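Local coordinates for SusD homolog (PDB 4F53), which probably binds mucin O-glycans at the outer membrane as a SusD-family lipoprotein with a TPR-like helical fold, at residues S30-E42 and L115-V127. Residues are numbered along the deposited sequence; the frame is centred on the assembly and turned at random. Where two conformers were deposited one is given.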
loop_
_atom_site.group_PDB
_atom_site.type_symbol
_atom_site.label_atom_id
_atom_site.label_comp_id
_atom_site.label_asym_id
_atom_site.label_seq_id
_atom_site.Cartn_x
_atom_site.Cartn_y
_atom_site.Cartn_z
ATOM N N SER A 30 21.910 -13.212 -6.763
ATOM C CA SER A 30 21.972 -12.477 -5.510
ATOM C C SER A 30 21.397 -11.043 -5.671
ATOM O O SER A 30 20.585 -10.622 -4.851
ATOM C CB SER A 30 23.415 -12.444 -5.011
ATOM O OG SER A 30 23.503 -11.819 -3.742
ATOM N N LEU A 31 21.787 -10.329 -6.749
ATOM C CA LEU A 31 21.350 -8.963 -7.057
ATOM C C LEU A 31 19.870 -8.934 -7.385
ATOM O O LEU A 31 19.165 -8.081 -6.850
ATOM C CB LEU A 31 22.181 -8.351 -8.210
ATOM C CG LEU A 31 23.706 -8.232 -7.966
ATOM C CD1 LEU A 31 24.452 -7.936 -9.243
ATOM C CD2 LEU A 31 24.037 -7.200 -6.914
ATOM N N ALA A 32 19.392 -9.878 -8.234
ATOM C CA ALA A 32 17.979 -10.024 -8.630
ATOM C C ALA A 32 17.090 -10.224 -7.388
ATOM O O ALA A 32 16.020 -9.619 -7.278
ATOM C CB ALA A 32 17.815 -11.197 -9.595
ATOM N N LEU A 33 17.568 -11.045 -6.438
ATOM C CA LEU A 33 16.875 -11.339 -5.198
ATOM C C LEU A 33 16.730 -10.095 -4.311
ATOM O O LEU A 33 15.668 -9.936 -3.715
ATOM C CB LEU A 33 17.592 -12.464 -4.420
ATOM C CG LEU A 33 17.259 -13.901 -4.805
ATOM C CD1 LEU A 33 18.106 -14.864 -3.995
ATOM C CD2 LEU A 33 15.761 -14.207 -4.620
ATOM N N ASN A 34 17.774 -9.235 -4.209
ATOM C CA ASN A 34 17.715 -8.032 -3.384
ATOM C C ASN A 34 16.723 -7.015 -4.034
ATOM O O ASN A 34 15.949 -6.369 -3.333
ATOM C CB ASN A 34 19.142 -7.440 -3.190
ATOM C CG ASN A 34 20.228 -8.389 -2.656
ATOM O OD1 ASN A 34 19.977 -9.482 -2.113
ATOM N ND2 ASN A 34 21.493 -7.978 -2.785
ATOM N N LEU A 35 16.753 -6.899 -5.371
ATOM C CA LEU A 35 15.864 -5.987 -6.100
ATOM C C LEU A 35 14.424 -6.424 -5.924
ATOM O O LEU A 35 13.554 -5.583 -5.666
ATOM C CB LEU A 35 16.233 -5.897 -7.592
ATOM C CG LEU A 35 17.675 -5.389 -7.950
ATOM C CD1 LEU A 35 17.823 -5.248 -9.440
ATOM C CD2 LEU A 35 18.024 -4.040 -7.270
ATOM N N GLN A 36 14.179 -7.749 -5.989
ATOM C CA GLN A 36 12.830 -8.314 -5.815
ATOM C C GLN A 36 12.272 -8.000 -4.414
ATOM O O GLN A 36 11.099 -7.656 -4.264
ATOM C CB GLN A 36 12.870 -9.824 -6.044
ATOM C CG GLN A 36 11.512 -10.463 -6.039
ATOM C CD GLN A 36 11.577 -11.950 -6.172
ATOM O OE1 GLN A 36 11.971 -12.673 -5.249
ATOM N NE2 GLN A 36 11.181 -12.438 -7.328
ATOM N N ASP A 37 13.127 -8.105 -3.401
ATOM C CA ASP A 37 12.745 -7.895 -2.017
ATOM C C ASP A 37 12.208 -6.479 -1.742
ATOM O O ASP A 37 11.276 -6.328 -0.952
ATOM C CB ASP A 37 13.965 -8.176 -1.124
ATOM C CG ASP A 37 13.760 -7.821 0.343
ATOM O OD1 ASP A 37 12.726 -8.217 0.911
ATOM O OD2 ASP A 37 14.596 -7.088 0.892
ATOM N N LEU A 38 12.786 -5.461 -2.382
ATOM C CA LEU A 38 12.476 -4.049 -2.120
ATOM C C LEU A 38 11.078 -3.610 -2.577
ATOM O O LEU A 38 10.656 -2.497 -2.214
ATOM C CB LEU A 38 13.578 -3.118 -2.685
ATOM C CG LEU A 38 14.914 -3.267 -1.920
ATOM C CD1 LEU A 38 16.091 -2.736 -2.732
ATOM C CD2 LEU A 38 14.834 -2.665 -0.493
HETATM N N MSE A 39 10.320 -4.483 -3.280
HETATM C CA MSE A 39 8.927 -4.140 -3.642
HETATM C C MSE A 39 8.039 -4.032 -2.388
HETATM O O MSE A 39 7.076 -3.269 -2.355
HETATM C CB MSE A 39 8.335 -5.199 -4.597
HETATM C CG MSE A 39 9.124 -5.304 -5.915
HETATM SE SE MSE A 39 8.083 -6.226 -7.275
HETATM C CE MSE A 39 8.285 -7.960 -6.653
HETATM N N MSE A 40 8.361 -4.844 -1.371
HETATM C CA MSE A 40 7.657 -4.958 -0.082
HETATM C C MSE A 40 8.736 -5.424 0.906
HETATM O O MSE A 40 8.853 -6.626 1.181
HETATM C CB MSE A 40 6.491 -5.957 -0.239
HETATM C CG MSE A 40 5.453 -5.840 0.865
HETATM SE SE MSE A 40 4.468 -4.144 0.802
HETATM C CE MSE A 40 3.634 -4.423 -0.944
ATOM N N PRO A 41 9.628 -4.489 1.331
ATOM C CA PRO A 41 10.851 -4.897 2.053
ATOM C C PRO A 41 10.661 -5.697 3.331
ATOM O O PRO A 41 9.788 -5.428 4.136
ATOM C CB PRO A 41 11.575 -3.583 2.336
ATOM C CG PRO A 41 10.593 -2.495 1.996
ATOM C CD PRO A 41 9.657 -3.044 0.995
ATOM N N GLU A 42 11.510 -6.713 3.473
ATOM C CA GLU A 42 11.558 -7.632 4.594
ATOM C C GLU A 42 12.359 -7.065 5.780
ATOM O O GLU A 42 11.957 -7.316 6.926
ATOM C CB GLU A 42 12.166 -8.957 4.145
ATOM C CG GLU A 42 12.171 -10.000 5.241
ATOM C CD GLU A 42 12.813 -11.325 4.902
ATOM O OE1 GLU A 42 12.701 -11.767 3.738
ATOM O OE2 GLU A 42 13.401 -11.938 5.817
ATOM N N LEU A 115 13.211 -8.244 -15.714
ATOM C CA LEU A 115 12.753 -8.432 -14.341
ATOM C C LEU A 115 13.334 -7.341 -13.421
ATOM O O LEU A 115 12.607 -6.791 -12.609
ATOM C CB LEU A 115 13.142 -9.816 -13.840
ATOM C CG LEU A 115 12.309 -10.968 -14.358
ATOM C CD1 LEU A 115 12.991 -12.261 -14.035
ATOM C CD2 LEU A 115 10.902 -10.941 -13.782
ATOM N N ALA A 116 14.628 -6.993 -13.592
ATOM C CA ALA A 116 15.286 -5.922 -12.832
ATOM C C ALA A 116 14.538 -4.593 -13.038
ATOM O O ALA A 116 14.265 -3.892 -12.063
ATOM C CB ALA A 116 16.747 -5.791 -13.258
ATOM N N GLU A 117 14.149 -4.290 -14.296
ATOM C CA GLU A 117 13.371 -3.099 -14.646
ATOM C C GLU A 117 11.959 -3.151 -14.061
ATOM O O GLU A 117 11.452 -2.113 -13.641
ATOM C CB GLU A 117 13.285 -2.911 -16.171
ATOM C CG GLU A 117 13.076 -1.461 -16.585
ATOM C CD GLU A 117 14.213 -0.528 -16.208
ATOM O OE1 GLU A 117 15.371 -0.999 -16.111
ATOM O OE2 GLU A 117 13.942 0.676 -15.997
ATOM N N LEU A 118 11.321 -4.341 -14.046
ATOM C CA LEU A 118 9.988 -4.527 -13.462
ATOM C C LEU A 118 10.027 -4.189 -11.957
ATOM O O LEU A 118 9.143 -3.484 -11.480
ATOM C CB LEU A 118 9.467 -5.957 -13.695
ATOM C CG LEU A 118 8.070 -6.303 -13.109
ATOM C CD1 LEU A 118 6.973 -5.457 -13.729
ATOM C CD2 LEU A 118 7.749 -7.771 -13.302
ATOM N N TYR A 119 11.074 -4.654 -11.226
ATOM C CA TYR A 119 11.251 -4.393 -9.795
ATOM C C TYR A 119 11.461 -2.913 -9.570
ATOM O O TYR A 119 10.832 -2.356 -8.680
ATOM C CB TYR A 119 12.426 -5.214 -9.211
ATOM C CG TYR A 119 12.301 -6.715 -9.402
ATOM C CD1 TYR A 119 11.047 -7.332 -9.482
ATOM C CD2 TYR A 119 13.434 -7.524 -9.475
ATOM C CE1 TYR A 119 10.930 -8.713 -9.632
ATOM C CE2 TYR A 119 13.326 -8.905 -9.649
ATOM C CZ TYR A 119 12.075 -9.495 -9.705
ATOM O OH TYR A 119 11.982 -10.849 -9.881
ATOM N N ARG A 120 12.281 -2.263 -10.424
ATOM C CA ARG A 120 12.525 -0.815 -10.410
ATOM C C ARG A 120 11.218 -0.025 -10.532
ATOM O O ARG A 120 11.002 0.896 -9.758
ATOM C CB ARG A 120 13.465 -0.424 -11.554
ATOM C CG ARG A 120 13.983 0.976 -11.413
ATOM C CD ARG A 120 14.621 1.391 -12.708
ATOM N NE ARG A 120 15.094 2.767 -12.619
ATOM C CZ ARG A 120 15.309 3.547 -13.666
ATOM N NH1 ARG A 120 15.086 3.097 -14.893
ATOM N NH2 ARG A 120 15.738 4.787 -13.495
ATOM N N ILE A 121 10.344 -0.402 -11.498
ATOM C CA ILE A 121 9.044 0.238 -11.689
ATOM C C ILE A 121 8.191 0.129 -10.398
ATOM O O ILE A 121 7.761 1.159 -9.899
ATOM C CB ILE A 121 8.314 -0.319 -12.940
ATOM C CG1 ILE A 121 9.085 0.100 -14.207
ATOM C CG2 ILE A 121 6.856 0.189 -12.979
ATOM C CD1 ILE A 121 8.687 -0.579 -15.509
ATOM N N VAL A 122 8.024 -1.081 -9.827
ATOM C CA VAL A 122 7.217 -1.315 -8.611
ATOM C C VAL A 122 7.787 -0.523 -7.407
ATOM O O VAL A 122 7.014 0.100 -6.673
ATOM C CB VAL A 122 7.087 -2.842 -8.266
ATOM C CG1 VAL A 122 6.244 -3.073 -7.008
ATOM C CG2 VAL A 122 6.523 -3.639 -9.438
ATOM N N VAL A 123 9.128 -0.540 -7.213
ATOM C CA VAL A 123 9.791 0.124 -6.086
ATOM C C VAL A 123 9.664 1.638 -6.227
ATOM O O VAL A 123 9.241 2.312 -5.293
ATOM C CB VAL A 123 11.273 -0.316 -5.932
ATOM C CG1 VAL A 123 11.993 0.516 -4.870
ATOM C CG2 VAL A 123 11.353 -1.794 -5.588
HETATM N N MSE A 124 9.999 2.160 -7.396
HETATM C CA MSE A 124 9.963 3.598 -7.631
HETATM C C MSE A 124 8.518 4.098 -7.797
HETATM O O MSE A 124 8.273 5.282 -7.580
HETATM C CB MSE A 124 10.896 3.997 -8.787
HETATM C CG MSE A 124 12.358 3.691 -8.451
HETATM SE SE MSE A 124 12.962 4.619 -6.821
HETATM C CE MSE A 124 14.303 3.320 -6.105
ATOM N N LEU A 125 7.566 3.194 -8.079
ATOM C CA LEU A 125 6.125 3.517 -8.074
ATOM C C LEU A 125 5.721 3.906 -6.642
ATOM O O LEU A 125 5.026 4.885 -6.487
ATOM C CB LEU A 125 5.250 2.353 -8.593
ATOM C CG LEU A 125 3.722 2.592 -8.699
ATOM C CD1 LEU A 125 3.394 3.724 -9.703
ATOM C CD2 LEU A 125 3.006 1.313 -9.113
ATOM N N ARG A 126 6.194 3.174 -5.607
ATOM C CA ARG A 126 5.937 3.510 -4.187
ATOM C C ARG A 126 6.475 4.906 -3.865
ATOM O O ARG A 126 5.798 5.688 -3.209
ATOM C CB ARG A 126 6.610 2.528 -3.202
ATOM C CG ARG A 126 6.315 1.062 -3.370
ATOM C CD ARG A 126 7.151 0.272 -2.378
ATOM N NE ARG A 126 6.953 0.794 -1.024
ATOM C CZ ARG A 126 6.548 0.090 0.021
ATOM N NH1 ARG A 126 6.345 -1.216 -0.089
ATOM N NH2 ARG A 126 6.368 0.681 1.192
ATOM N N VAL A 127 7.715 5.187 -4.318
ATOM C CA VAL A 127 8.435 6.443 -4.079
ATOM C C VAL A 127 7.728 7.631 -4.775
ATOM O O VAL A 127 7.480 8.635 -4.101
ATOM C CB VAL A 127 9.945 6.354 -4.445
ATOM C CG1 VAL A 127 10.674 7.641 -4.049
ATOM C CG2 VAL A 127 10.600 5.128 -3.784
#
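Arg126 NH1 reaches Met39 O at 3.1 Å, a nearly straight bond (158° at the hydrogen) that lies in the guanidinium plane but meets the carbonyl from above its own plane. The arginine side chain bends at chi3 (53°), which presents the edge of its guanidinium to the turn, with the selenium of Met40, a selenomethionine like Met39, also at that edge; NH2 goes on to a salt bridge with Asp51, so a carboxylate on one nitrogen and a backbone carbonyl on the other hold the group's rotation. Met39 O belongs to the type I turn from Asp37 to Met40, so the arginine ties this turn to helix 110-131.

Further back, the ring of Tyr119 lies against helix 25-37, with one face to Gln36. Gln36 CA stands over its centre, 3.8 Å from the centroid, a CH-pi contact, and Leu115 O lies above the opposite face near the rim. Leu35 CB touches Tyr119 CD2 at 3.7 Å. The Gln36 chain, extended along the ring with its amide steeply inclined to it, gives only a weak bond from NE2 to Tyr119 OH; Asp183 is the stronger partner of that nitrogen. Met39 approaches the ring obliquely, its SE 3.9 Å from Tyr119 CD1 in a Met-aromatic contact, while the same selenium rests on Val122 CG1. Val123 CG2 packs against Leu38 CB at 3.9 Å. Cutting Tyr119 back to an alanine would probably leave a gap facing Gln36 CA and one less wall against Met39.

Segments 30-37 and 115-127 run in nearly the same direction, their axes 24° apart and 9.0 Å from each other at closest approach, and helices 82-106 and 190-207 also pack against this pair: buried helix-to-helix packing within the TPR-like, largely helical fold of the SusD family.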